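Acetate kinase (Entamoeba histolytica, PDB 4H0O) probably catalyses the reversible transfer of a phosphoryl group to acetate, forming acetyl phosphate, as a magnesium-dependent member of the acetokinase family. Local coordinates at residues 22-30 with 38-46. Residues are numbered along the deposited sequence; the frame is centred on the assembly and turned at random.
Sequences GSSSLTYKV and CSGKSNRVN
Tyr-28 and Gly-40 face each other as a hydrogen-bonded pair in the antiparallel hairpin of strands 26-31 and 36-44, part of the mixed sheet of a ribonuclease H-like domain of the ASKHA superfamily. The hairpin illustrates how a glycine in one strand can bed an aromatic ring of the next. Backbone bonds join the pair in both directions, Tyr-28 N to Gly-40 O at 3.1 Å and Gly-40 N to Tyr-28 O at 3.2 Å.

At Ser-42 a side chain replaces one of the two main-chain partners. Ser-42 N donates to Leu-26 O, but Leu-26 N gives its hydrogen to Ser-42 OG, 2.9 Å away and almost straight at 174°. Farther along, Asn-43 ND2 reaches Ser-24 O at 3.2 Å, with the acceptor nearly in the amide plane; Leu-71 O also accepts from this nitrogen.

The side chains of Thr-27 and Lys-41 lie side by side, pointing the same way, with Thr-27 CG2 3.6 Å from Lys-41 CG. Thr-27 shares this face with Lys-29 and Ser-39; its side chain also adjoins Asn-20, a predicted magnesium ligand. The opposite face bears Tyr-28, Val-30 and Cys-38, and helix 73-86 packs on Tyr-28 and Cys-38 through Ile-80 and Leu-84.

On that second face, chi1 of 81° sets CG of Tyr-28 between its backbone N and carbonyl carbon, swinging the ring across the neighbouring strand. One ring face lies on the Ser-39 to Gly-40 peptide, with CE1 3.4 Å from Gly-40 CA. The hydroxyl bonds to His-57 ND1, while Cys-38 SG sits at the ring edge, 3.1 Å from Tyr-28 OH.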
# COMPACT_ATOMS: atom_id res chain seq x y z
N GLY B 22 -20.03 15.91 17.82
CA GLY B 22 -18.66 16.39 17.82
C GLY B 22 -17.89 15.89 19.03
O GLY B 22 -18.39 15.07 19.79
N SER B 23 -16.67 16.40 19.20
CA SER B 23 -15.82 15.96 20.30
C SER B 23 -16.16 16.64 21.63
O SER B 23 -16.34 15.97 22.65
CB SER B 23 -14.34 16.18 19.95
OG SER B 23 -14.10 17.51 19.56
N SER B 24 -16.25 17.97 21.62
CA SER B 24 -16.53 18.72 22.85
C SER B 24 -17.99 19.17 22.91
O SER B 24 -18.46 19.65 23.95
CB SER B 24 -15.61 19.94 22.96
OG SER B 24 -16.22 21.09 22.41
N SER B 25 -18.71 19.02 21.81
CA SER B 25 -20.09 19.48 21.75
C SER B 25 -20.93 18.73 20.72
O SER B 25 -20.41 17.98 19.90
CB SER B 25 -20.13 20.97 21.43
OG SER B 25 -19.80 21.21 20.07
N LEU B 26 -22.24 18.94 20.78
CA LEU B 26 -23.17 18.43 19.78
C LEU B 26 -23.71 19.60 18.97
O LEU B 26 -24.11 20.61 19.54
CB LEU B 26 -24.32 17.68 20.46
CG LEU B 26 -25.47 17.23 19.55
CD1 LEU B 26 -24.97 16.21 18.55
CD2 LEU B 26 -26.64 16.67 20.35
N THR B 27 -23.70 19.46 17.65
CA THR B 27 -24.31 20.46 16.78
C THR B 27 -25.50 19.86 16.04
O THR B 27 -25.61 18.64 15.93
CB THR B 27 -23.31 21.03 15.76
OG1 THR B 27 -22.96 20.01 14.81
CG2 THR B 27 -22.05 21.52 16.46
N TYR B 28 -26.38 20.72 15.53
CA TYR B 28 -27.55 20.25 14.79
C TYR B 28 -27.97 21.25 13.72
O TYR B 28 -27.66 22.44 13.82
CB TYR B 28 -28.73 19.98 15.73
CG TYR B 28 -29.50 21.23 16.12
CD1 TYR B 28 -29.13 21.98 17.23
CD2 TYR B 28 -30.62 21.64 15.40
CE1 TYR B 28 -29.84 23.10 17.60
CE2 TYR B 28 -31.33 22.77 15.75
CZ TYR B 28 -30.93 23.50 16.85
OH TYR B 28 -31.64 24.62 17.21
N LYS B 29 -28.68 20.76 12.72
CA LYS B 29 -29.31 21.63 11.73
C LYS B 29 -30.70 21.11 11.41
O LYS B 29 -30.95 19.90 11.51
CB LYS B 29 -28.46 21.70 10.46
CG LYS B 29 -27.14 22.44 10.60
CD LYS B 29 -26.47 22.63 9.25
CE LYS B 29 -25.10 23.28 9.38
NZ LYS B 29 -25.17 24.68 9.88
N VAL B 30 -31.60 22.01 11.04
CA VAL B 30 -32.92 21.61 10.56
C VAL B 30 -33.09 22.09 9.13
O VAL B 30 -32.81 23.25 8.81
CB VAL B 30 -34.06 22.17 11.44
CG1 VAL B 30 -35.41 21.69 10.93
CG2 VAL B 30 -33.87 21.74 12.89
N CYS B 38 -33.10 26.29 11.21
CA CYS B 38 -32.62 26.36 12.59
C CYS B 38 -31.34 25.55 12.73
O CYS B 38 -31.17 24.53 12.05
CB CYS B 38 -33.69 25.83 13.55
SG CYS B 38 -33.42 26.23 15.29
N SER B 39 -30.44 26.00 13.61
CA SER B 39 -29.18 25.31 13.86
C SER B 39 -28.64 25.72 15.22
O SER B 39 -29.06 26.73 15.78
CB SER B 39 -28.15 25.65 12.77
OG SER B 39 -27.72 26.99 12.87
N GLY B 40 -27.72 24.93 15.76
CA GLY B 40 -27.19 25.23 17.08
C GLY B 40 -26.00 24.40 17.51
O GLY B 40 -25.69 23.37 16.90
N LYS B 41 -25.32 24.86 18.56
CA LYS B 41 -24.18 24.16 19.13
C LYS B 41 -24.30 24.18 20.64
O LYS B 41 -24.64 25.21 21.23
CB LYS B 41 -22.87 24.83 18.69
CG LYS B 41 -22.71 24.98 17.18
CD LYS B 41 -21.48 25.80 16.82
CE LYS B 41 -21.36 25.99 15.31
NZ LYS B 41 -20.23 26.89 14.94
N SER B 42 -24.03 23.04 21.28
CA SER B 42 -24.09 22.95 22.73
C SER B 42 -22.74 23.34 23.33
O SER B 42 -21.74 23.43 22.61
CB SER B 42 -24.44 21.53 23.16
OG SER B 42 -23.38 20.64 22.89
N ASN B 43 -22.72 23.56 24.64
CA ASN B 43 -21.48 23.84 25.37
C ASN B 43 -20.65 24.99 24.80
O ASN B 43 -19.44 24.85 24.63
CB ASN B 43 -20.62 22.57 25.47
CG ASN B 43 -21.31 21.45 26.24
OD1 ASN B 43 -22.15 21.69 27.10
ND2 ASN B 43 -20.92 20.21 25.94
N ARG B 44 -21.28 26.12 24.51
CA ARG B 44 -20.57 27.28 23.98
C ARG B 44 -20.00 28.15 25.09
O ARG B 44 -20.61 28.28 26.16
CB ARG B 44 -21.48 28.10 23.07
CG ARG B 44 -22.22 27.28 22.03
CD ARG B 44 -21.34 26.19 21.45
NE ARG B 44 -20.36 26.71 20.51
CZ ARG B 44 -19.29 26.05 20.09
NH1 ARG B 44 -19.05 24.82 20.54
NH2 ARG B 44 -18.45 26.60 19.23
N VAL B 45 -18.85 28.76 24.86
CA VAL B 45 -18.23 29.63 25.86
C VAL B 45 -17.78 30.96 25.25
O VAL B 45 -17.18 30.99 24.17
CB VAL B 45 -17.06 28.92 26.60
CG1 VAL B 45 -15.95 28.56 25.63
CG2 VAL B 45 -16.52 29.80 27.71
N ASN B 46 -18.13 32.05 25.93
CA ASN B 46 -17.60 33.36 25.58
C ASN B 46 -16.45 33.71 26.53
O ASN B 46 -16.61 33.66 27.75
CB ASN B 46 -18.69 34.43 25.63
CG ASN B 46 -19.74 34.26 24.55
OD1 ASN B 46 -19.48 33.66 23.50
ND2 ASN B 46 -20.94 34.78 24.79